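Local coordinates for putative diflavin flavoprotein A 3 (Synechocystis sp., PDB 6H0C) that probably passes electrons from NADH to oxygen, reducing it to water, and is represented here by its flavodiiron core, at residues 256-262 with 285-291; 307-313 with 339-345. All coordinates share one frame; numbering follows the deposited sequence.

Interaction 1: 256-262 with 285-291; sequences LNVALIY and VAVTAIN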
ATOM      1  N   LEU A 256     -14.388  -5.754  18.321  1.00 36.60           N
ATOM      2  CA  LEU A 256     -13.172  -6.527  18.474  1.00 30.60           C
ATOM      3  C   LEU A 256     -12.106  -6.056  17.493  1.00 33.28           C
ATOM      4  O   LEU A 256     -12.418  -5.563  16.404  1.00 28.18           O
ATOM      5  CB  LEU A 256     -13.474  -8.011  18.289  1.00 29.59           C
ATOM      6  CG  LEU A 256     -14.332  -8.611  19.414  1.00 36.50           C
ATOM      7  CD1 LEU A 256     -14.694 -10.061  19.122  1.00 35.15           C
ATOM      8  CD2 LEU A 256     -13.637  -8.505  20.785  1.00 32.95           C
ATOM      9  N   ASN A 257     -10.848  -6.197  17.894  1.00 31.98           N
ATOM     10  CA  ASN A 257      -9.729  -5.770  17.068  1.00 29.74           C
ATOM     11  C   ASN A 257      -8.580  -6.778  17.112  1.00 31.35           C
ATOM     12  O   ASN A 257      -8.293  -7.367  18.161  1.00 30.47           O
ATOM     13  CB  ASN A 257      -9.238  -4.392  17.513  1.00 29.18           C
ATOM     14  CG  ASN A 257      -7.947  -3.983  16.830  1.00 33.75           C
ATOM     15  OD1 ASN A 257      -6.878  -4.495  17.161  1.00 36.40           O
ATOM     16  ND2 ASN A 257      -8.034  -3.043  15.884  1.00 31.09           N
ATOM     17  N   VAL A 258      -7.925  -6.973  15.972  1.00 24.98           N
ATOM     18  CA  VAL A 258      -6.763  -7.850  15.909  1.00 26.67           C
ATOM     19  C   VAL A 258      -5.532  -7.050  15.531  1.00 26.21           C
ATOM     20  O   VAL A 258      -5.562  -6.295  14.562  1.00 25.28           O
ATOM     21  CB  VAL A 258      -6.945  -8.992  14.883  1.00 28.70           C
ATOM     22  CG1 VAL A 258      -5.627  -9.755  14.693  1.00 27.44           C
ATOM     23  CG2 VAL A 258      -8.073  -9.927  15.310  1.00 26.28           C
ATOM     24  N   ALA A 259      -4.460  -7.213  16.302  1.00 26.14           N
ATOM     25  CA  ALA A 259      -3.159  -6.640  15.960  1.00 24.08           C
ATOM     26  C   ALA A 259      -2.427  -7.613  15.042  1.00 28.59           C
ATOM     27  O   ALA A 259      -2.131  -8.743  15.428  1.00 29.92           O
ATOM     28  CB  ALA A 259      -2.347  -6.359  17.206  1.00 21.37           C
ATOM     29  N   LEU A 260      -2.163  -7.180  13.816  1.00 27.98           N
ATOM     30  CA  LEU A 260      -1.554  -8.042  12.816  1.00 22.97           C
ATOM     31  C   LEU A 260      -0.174  -7.515  12.515  1.00 26.67           C
ATOM     32  O   LEU A 260      -0.013  -6.535  11.786  1.00 26.70           O
ATOM     33  CB  LEU A 260      -2.410  -8.094  11.548  1.00 23.79           C
ATOM     34  CG  LEU A 260      -1.824  -8.735  10.289  1.00 30.58           C
ATOM     35  CD1 LEU A 260      -1.499 -10.185  10.536  1.00 31.48           C
ATOM     36  CD2 LEU A 260      -2.814  -8.606   9.134  1.00 34.73           C
ATOM     37  N   ILE A 261       0.819  -8.165  13.104  1.00 24.78           N
ATOM     38  CA  ILE A 261       2.204  -7.736  13.000  1.00 25.48           C
ATOM     39  C   ILE A 261       2.923  -8.538  11.919  1.00 27.76           C
ATOM     40  O   ILE A 261       3.080  -9.754  12.063  1.00 27.89           O
ATOM     41  CB  ILE A 261       2.925  -7.914  14.356  1.00 23.47           C
ATOM     42  CG1 ILE A 261       2.207  -7.091  15.432  1.00 24.07           C
ATOM     43  CG2 ILE A 261       4.397  -7.558  14.228  1.00 27.17           C
ATOM     44  CD1 ILE A 261       2.601  -7.430  16.853  1.00 34.47           C
ATOM     45  N   TYR A 262       3.339  -7.889  10.832  1.00 20.08           N
ATOM     46  CA  TYR A 262       4.121  -8.602   9.821  1.00 21.78           C
ATOM     47  C   TYR A 262       5.467  -7.925   9.557  1.00 26.85           C
ATOM     48  O   TYR A 262       5.656  -6.752   9.876  1.00 26.96           O
ATOM     49  CB  TYR A 262       3.324  -8.760   8.523  1.00 22.70           C
ATOM     50  CG  TYR A 262       2.755  -7.491   7.931  1.00 27.43           C
ATOM     51  CD1 TYR A 262       3.514  -6.695   7.095  1.00 31.51           C
ATOM     52  CD2 TYR A 262       1.440  -7.109   8.184  1.00 29.20           C
ATOM     53  CE1 TYR A 262       2.987  -5.538   6.541  1.00 35.70           C
ATOM     54  CE2 TYR A 262       0.907  -5.963   7.630  1.00 30.58           C
ATOM     55  CZ  TYR A 262       1.683  -5.180   6.805  1.00 35.73           C
ATOM     56  OH  TYR A 262       1.162  -4.029   6.243  1.00 38.22           O
ATOM     57  N   VAL A 285     -14.562  -7.962  12.195  1.00 33.29           N
ATOM     58  CA  VAL A 285     -13.570  -7.673  13.228  1.00 32.52           C
ATOM     59  C   VAL A 285     -12.521  -6.727  12.639  1.00 30.11           C
ATOM     60  O   VAL A 285     -12.076  -6.921  11.503  1.00 27.34           O
ATOM     61  CB  VAL A 285     -12.915  -8.971  13.757  1.00 26.76           C
ATOM     62  CG1 VAL A 285     -11.731  -8.668  14.674  1.00 23.15           C
ATOM     63  CG2 VAL A 285     -13.958  -9.822  14.477  1.00 27.31           C
ATOM     64  N   ALA A 286     -12.155  -5.695  13.399  1.00 24.46           N
ATOM     65  CA  ALA A 286     -11.181  -4.699  12.950  1.00 24.26           C
ATOM     66  C   ALA A 286      -9.761  -5.262  12.950  1.00 28.73           C
ATOM     67  O   ALA A 286      -9.431  -6.142  13.754  1.00 27.61           O
ATOM     68  CB  ALA A 286     -11.248  -3.447  13.835  1.00 24.78           C
ATOM     69  N   VAL A 287      -8.925  -4.748  12.049  1.00 24.36           N
ATOM     70  CA  VAL A 287      -7.511  -5.105  12.018  1.00 22.47           C
ATOM     71  C   VAL A 287      -6.643  -3.856  12.073  1.00 25.12           C
ATOM     72  O   VAL A 287      -6.868  -2.899  11.333  1.00 26.88           O
ATOM     73  CB  VAL A 287      -7.130  -5.905  10.751  1.00 24.08           C
ATOM     74  CG1 VAL A 287      -5.614  -6.127  10.691  1.00 21.73           C
ATOM     75  CG2 VAL A 287      -7.879  -7.237  10.703  1.00 24.95           C
ATOM     76  N   THR A 288      -5.669  -3.875  12.978  1.00 24.41           N
ATOM     77  CA  THR A 288      -4.624  -2.870  13.035  1.00 22.76           C
ATOM     78  C   THR A 288      -3.347  -3.526  12.540  1.00 24.24           C
ATOM     79  O   THR A 288      -2.679  -4.263  13.263  1.00 22.52           O
ATOM     80  CB  THR A 288      -4.426  -2.317  14.457  1.00 27.11           C
ATOM     81  OG1 THR A 288      -5.582  -1.565  14.842  1.00 28.98           O
ATOM     82  CG2 THR A 288      -3.200  -1.415  14.517  1.00 24.05           C
ATOM     83  N   ALA A 289      -3.033  -3.289  11.277  1.00 24.08           N
ATOM     84  CA  ALA A 289      -1.803  -3.794  10.709  1.00 21.09           C
ATOM     85  C   ALA A 289      -0.598  -3.077  11.324  1.00 25.84           C
ATOM     86  O   ALA A 289      -0.633  -1.873  11.569  1.00 23.54           O
ATOM     87  CB  ALA A 289      -1.816  -3.623   9.201  1.00 21.21           C
ATOM     88  N   ILE A 290       0.462  -3.833  11.573  1.00 22.67           N
ATOM     89  CA  ILE A 290       1.717  -3.285  12.058  1.00 21.92           C
ATOM     90  C   ILE A 290       2.858  -3.792  11.184  1.00 24.88           C
ATOM     91  O   ILE A 290       3.070  -5.008  11.061  1.00 22.37           O
ATOM     92  CB  ILE A 290       1.987  -3.687  13.510  1.00 23.56           C
ATOM     93  CG1 ILE A 290       0.882  -3.162  14.425  1.00 26.72           C
ATOM     94  CG2 ILE A 290       3.372  -3.214  13.940  1.00 24.36           C
ATOM     95  CD1 ILE A 290       0.998  -1.699  14.718  1.00 38.51           C
ATOM     96  N   ASN A 291       3.568  -2.860  10.557  1.00 23.34           N
ATOM     97  CA  ASN A 291       4.782  -3.165   9.813  1.00 23.37           C
ATOM     98  C   ASN A 291       5.945  -3.125  10.803  1.00 24.93           C
ATOM     99  O   ASN A 291       6.351  -2.052  11.250  1.00 22.85           O
ATOM    100  CB  ASN A 291       4.966  -2.161   8.663  1.00 25.21           C
ATOM    101  CG  ASN A 291       6.217  -2.417   7.830  1.00 25.91           C
ATOM    102  OD1 ASN A 291       7.160  -3.063   8.277  1.00 29.14           O
ATOM    103  ND2 ASN A 291       6.233  -1.881   6.614  1.00 25.40           N
TER

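Interaction 2: 307-313 with 339-345; sequences SAGFIFG and TQLCGVF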
ATOM      1  N   SER A 307      -6.086  -4.788  21.458  1.00 30.61           N
ATOM      2  CA  SER A 307      -6.491  -5.936  20.643  1.00 29.97           C
ATOM      3  C   SER A 307      -7.035  -7.096  21.469  1.00 33.29           C
ATOM      4  O   SER A 307      -6.691  -7.257  22.642  1.00 33.94           O
ATOM      5  CB  SER A 307      -5.323  -6.437  19.783  1.00 25.71           C
ATOM      6  OG  SER A 307      -4.253  -6.915  20.590  1.00 30.89           O
ATOM      7  N   ALA A 308      -7.883  -7.900  20.835  1.00 30.00           N
ATOM      8  CA  ALA A 308      -8.425  -9.108  21.443  1.00 30.71           C
ATOM      9  C   ALA A 308      -7.588 -10.309  21.026  1.00 31.78           C
ATOM     10  O   ALA A 308      -7.609 -11.362  21.670  1.00 30.97           O
ATOM     11  CB  ALA A 308      -9.889  -9.303  21.041  1.00 29.88           C
ATOM     12  N   GLY A 309      -6.868 -10.146  19.923  1.00 29.84           N
ATOM     13  CA  GLY A 309      -5.952 -11.164  19.444  1.00 30.43           C
ATOM     14  C   GLY A 309      -4.820 -10.489  18.696  1.00 29.66           C
ATOM     15  O   GLY A 309      -4.942  -9.326  18.311  1.00 29.04           O
ATOM     16  N   PHE A 310      -3.715 -11.205  18.514  1.00 23.58           N
ATOM     17  CA  PHE A 310      -2.612 -10.729  17.682  1.00 22.04           C
ATOM     18  C   PHE A 310      -2.092 -11.868  16.814  1.00 23.73           C
ATOM     19  O   PHE A 310      -2.208 -13.043  17.173  1.00 26.38           O
ATOM     20  CB  PHE A 310      -1.475 -10.147  18.535  1.00 24.35           C
ATOM     21  CG  PHE A 310      -0.841 -11.141  19.490  1.00 24.58           C
ATOM     22  CD1 PHE A 310       0.225 -11.921  19.091  1.00 25.90           C
ATOM     23  CD2 PHE A 310      -1.313 -11.281  20.789  1.00 26.97           C
ATOM     24  CE1 PHE A 310       0.802 -12.829  19.962  1.00 31.84           C
ATOM     25  CE2 PHE A 310      -0.735 -12.184  21.663  1.00 26.72           C
ATOM     26  CZ  PHE A 310       0.320 -12.959  21.250  1.00 28.61           C
ATOM     27  N   ILE A 311      -1.515 -11.507  15.675  1.00 23.45           N
ATOM     28  CA  ILE A 311      -1.002 -12.464  14.702  1.00 20.80           C
ATOM     29  C   ILE A 311       0.364 -12.007  14.208  1.00 24.90           C
ATOM     30  O   ILE A 311       0.523 -10.844  13.845  1.00 27.83           O
ATOM     31  CB  ILE A 311      -1.957 -12.598  13.505  1.00 21.44           C
ATOM     32  CG1 ILE A 311      -3.365 -13.002  13.978  1.00 24.00           C
ATOM     33  CG2 ILE A 311      -1.405 -13.576  12.481  1.00 24.32           C
ATOM     34  CD1 ILE A 311      -4.405 -13.112  12.859  1.00 25.31           C
ATOM     35  N   PHE A 312       1.347 -12.904  14.204  1.00 23.84           N
ATOM     36  CA  PHE A 312       2.684 -12.601  13.678  1.00 24.37           C
ATOM     37  C   PHE A 312       2.917 -13.281  12.330  1.00 26.47           C
ATOM     38  O   PHE A 312       2.617 -14.472  12.166  1.00 26.48           O
ATOM     39  CB  PHE A 312       3.783 -13.041  14.655  1.00 23.35           C
ATOM     40  CG  PHE A 312       4.194 -11.979  15.662  1.00 27.51           C
ATOM     41  CD1 PHE A 312       5.501 -11.499  15.689  1.00 28.20           C
ATOM     42  CD2 PHE A 312       3.293 -11.489  16.600  1.00 26.07           C
ATOM     43  CE1 PHE A 312       5.897 -10.545  16.625  1.00 27.00           C
ATOM     44  CE2 PHE A 312       3.683 -10.532  17.536  1.00 25.37           C
ATOM     45  CZ  PHE A 312       4.986 -10.057  17.544  1.00 24.73           C
ATOM     46  N   GLY A 313       3.455 -12.521  11.375  1.00 22.43           N
ATOM     47  CA  GLY A 313       3.825 -13.048  10.072  1.00 22.14           C
ATOM     48  C   GLY A 313       5.290 -12.747   9.813  1.00 27.60           C
ATOM     49  O   GLY A 313       5.725 -11.598   9.925  1.00 25.43           O
ATOM     50  N   THR A 339      -4.852 -13.991  27.706  1.00 35.25           N
ATOM     51  CA  THR A 339      -6.206 -14.223  27.201  1.00 33.20           C
ATOM     52  C   THR A 339      -6.318 -13.860  25.730  1.00 31.87           C
ATOM     53  O   THR A 339      -7.282 -14.226  25.071  1.00 38.64           O
ATOM     54  CB  THR A 339      -7.265 -13.412  27.964  1.00 36.77           C
ATOM     55  OG1 THR A 339      -6.982 -12.015  27.828  1.00 39.50           O
ATOM     56  CG2 THR A 339      -7.280 -13.786  29.440  1.00 36.41           C
ATOM     57  N   GLN A 340      -5.347 -13.117  25.213  1.00 30.45           N
ATOM     58  CA  GLN A 340      -5.384 -12.756  23.802  1.00 31.86           C
ATOM     59  C   GLN A 340      -5.204 -13.998  22.931  1.00 31.62           C
ATOM     60  O   GLN A 340      -4.369 -14.863  23.217  1.00 32.73           O
ATOM     61  CB  GLN A 340      -4.307 -11.712  23.468  1.00 28.98           C
ATOM     62  CG  GLN A 340      -4.629 -10.289  23.932  1.00 30.43           C
ATOM     63  CD  GLN A 340      -4.134  -9.236  22.943  1.00 32.68           C
ATOM     64  OE1 GLN A 340      -4.136  -9.463  21.728  1.00 34.93           O
ATOM     65  NE2 GLN A 340      -3.709  -8.083  23.457  1.00 29.84           N
ATOM     66  N   LEU A 341      -5.995 -14.082  21.868  1.00 29.03           N
ATOM     67  CA  LEU A 341      -5.866 -15.164  20.906  1.00 30.14           C
ATOM     68  C   LEU A 341      -4.652 -14.916  20.006  1.00 34.85           C
ATOM     69  O   LEU A 341      -4.382 -13.777  19.612  1.00 31.60           O
ATOM     70  CB  LEU A 341      -7.140 -15.286  20.078  1.00 30.61           C
ATOM     71  CG  LEU A 341      -7.296 -16.572  19.282  1.00 39.83           C
ATOM     72  CD1 LEU A 341      -7.302 -17.757  20.227  1.00 39.22           C
ATOM     73  CD2 LEU A 341      -8.567 -16.527  18.433  1.00 42.84           C
ATOM     74  N   CYS A 342      -3.920 -15.981  19.691  1.00 33.77           N
ATOM     75  CA  CYS A 342      -2.658 -15.865  18.964  1.00 32.26           C
ATOM     76  C   CYS A 342      -2.708 -16.564  17.603  1.00 31.70           C
ATOM     77  O   CYS A 342      -3.484 -17.496  17.407  1.00 32.59           O
ATOM     78  CB  CYS A 342      -1.521 -16.446  19.809  1.00 32.25           C
ATOM     79  SG  CYS A 342       0.069 -16.476  18.971  1.00 50.58           S
ATOM     80  N   GLY A 343      -1.875 -16.113  16.669  1.00 26.67           N
ATOM     81  CA  GLY A 343      -1.752 -16.753  15.369  1.00 23.90           C
ATOM     82  C   GLY A 343      -0.381 -16.519  14.756  1.00 30.76           C
ATOM     83  O   GLY A 343       0.225 -15.467  14.966  1.00 28.79           O
ATOM     84  N   VAL A 344       0.113 -17.496  13.997  1.00 29.78           N
ATOM     85  CA  VAL A 344       1.422 -17.389  13.350  1.00 27.30           C
ATOM     86  C   VAL A 344       1.374 -17.829  11.883  1.00 30.14           C
ATOM     87  O   VAL A 344       0.794 -18.869  11.557  1.00 31.51           O
ATOM     88  CB  VAL A 344       2.479 -18.236  14.093  1.00 28.68           C
ATOM     89  CG1 VAL A 344       3.836 -18.117  13.415  1.00 25.00           C
ATOM     90  CG2 VAL A 344       2.567 -17.813  15.557  1.00 29.26           C
ATOM     91  N   PHE A 345       1.983 -17.041  10.997  1.00 29.77           N
ATOM     92  CA  PHE A 345       2.089 -17.423   9.583  1.00 28.26           C
ATOM     93  C   PHE A 345       3.388 -16.950   8.952  1.00 31.29           C
ATOM     94  O   PHE A 345       4.108 -16.124   9.519  1.00 31.37           O
ATOM     95  CB  PHE A 345       0.918 -16.872   8.775  1.00 25.56           C
ATOM     96  CG  PHE A 345       0.917 -15.372   8.645  1.00 29.91           C
ATOM     97  CD1 PHE A 345       1.387 -14.760   7.492  1.00 30.77           C
ATOM     98  CD2 PHE A 345       0.434 -14.570   9.677  1.00 27.75           C
ATOM     99  CE1 PHE A 345       1.375 -13.367   7.367  1.00 30.27           C
ATOM    100  CE2 PHE A 345       0.421 -13.176   9.561  1.00 24.01           C
ATOM    101  CZ  PHE A 345       0.895 -12.579   8.410  1.00 24.11           C
TER
HETATM  102  O   HOH W   1      -9.481 -12.673  23.217  1.00 64.18           O

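Interaction 1: 256-262 with 285-291
Asn257 and Thr288 meet on one face of a parallel strand pair. CB of Asn257 rises beside the carbonyl of Ala286. With CG set anti to the backbone N (chi1 171°), the side chain leans across toward the neighbouring strand, Asn257 CG staying 4.0 Å from Ala286 O. At the tip, Asn257 ND2 passes Ala286 CB at 3.8 Å and donates to Thr288 OG1 at 3.0 Å. That N-H...O angle is 162°, and the hydroxyl oxygen lies close to the amide plane. Asn257 OD1 is the more distant branch, 4.0 Å from Thr288 OG1. Lys306 also hydrogen-bonds to Thr288 OG1, so one hydroxyl gathers an amide and an amine.

Beneath this link the backbones of 257-262 and 286-291 run in parallel register. Ala286 O and Thr288 O accept from Val258 N and Leu260 N, while Val258 O and Leu260 O receive Thr288 N and Ile290 N. The last rung, Tyr262 N to Ile290 O, is 2.9 Å long. That same carbonyl oxygen sits over one face of the Tyr262 ring, offset toward its rim, and Tyr262 CE2 reaches Ala289 CB at 3.9 Å.

On the Tyr262 face, Leu260 CB touches Val287 CG1 at 3.9 Å. Val258 slants across Val285, its CG2 against Val285 CG1. On the Asn257 face, Ile261 and Ile290 lie side by side and point the same way.

These are the first and last strands of a beta-alpha-beta unit whose helix, 268-281, covers Leu260 and Val287. Val258, Leu260 and Val287 thus pack toward helices on one face, while the other adds an amide-hydroxyl bond to the backbone ladder at its start and the isoleucine pair further along.

Interaction 2: 307-313 with 339-345
Leu341 N bonds to Ala308 O where the chains enter the sheet, beginning the backbone ladder; the same Ala308 O accepts a hydrogen bond from a water 2.8 Å away, which bridges to Thr339 O. Phe310 N then donates to Leu341 O, and further along Phe312 N donates to Gly343 O. Phe345 N closes on Phe312 O at 2.9 Å. The middle rung is weak, since Gly343 N meets Phe310 O at 3.1 Å with an angle of only 124°.

Among polar side chains, Gln340 carries the contact. Its chain bends at chi2 and brings Gln340 OE1 back to Ser307 OG, which donates to it at 2.8 Å. NE2 of Gln340 has a weak bond to Ile304 O. Gln340 OE1 also lies in the plane of the Phe310 ring, at its edge, 3.5 Å from Phe310 CD2.

Two rings take part. Cys342 SG approaches the Phe310 ring obliquely, 4.7 Å from the centroid. Phe345 CG stands between its own backbone N and carbonyl carbon (chi1 68°), which carries the ring over Gly313, whose CA sits 3.4 Å from the Phe345 ring centre in a CH-pi contact. At the edge of this ring, Ile311 CG2 touches Phe345 CE2 at 3.5 Å.

With helix 323-335 between them in sequence, these strands form a beta-alpha-beta unit of the flavodoxin-like part. Strand 309-313 has 257-262 on its other flank, and 341-348 has 368-377. Ile311 and Phe345 pack under helix 268-281, while Phe312, Cys342 and Val344 meet helix 353-364, whose Phe362 stands edge-to-face with Phe310.

Interactions 1 and 2 sit side by side in one five-stranded parallel sheet, their centres about 9 Å apart, and follow each other along the chain. Strands 257-262 and 309-313 are neighbours, so the two pairs join directly: Asn257 O lies 2.8 Å from Ala308 N, and Ile261 N 2.8 Å from Ile311 O, both probable hydrogen bonds. Side chains continue the seam, with Ile261 CD1 3.4 Å from Phe312 CE2. Together they give the strand order 2-1-3-4 of the flavodoxin-like part of this core, with 368-377 as the fifth strand. In flavodoxins the FMN lies at the carboxyl ends of such strands, here the Tyr262 and Gly313 end.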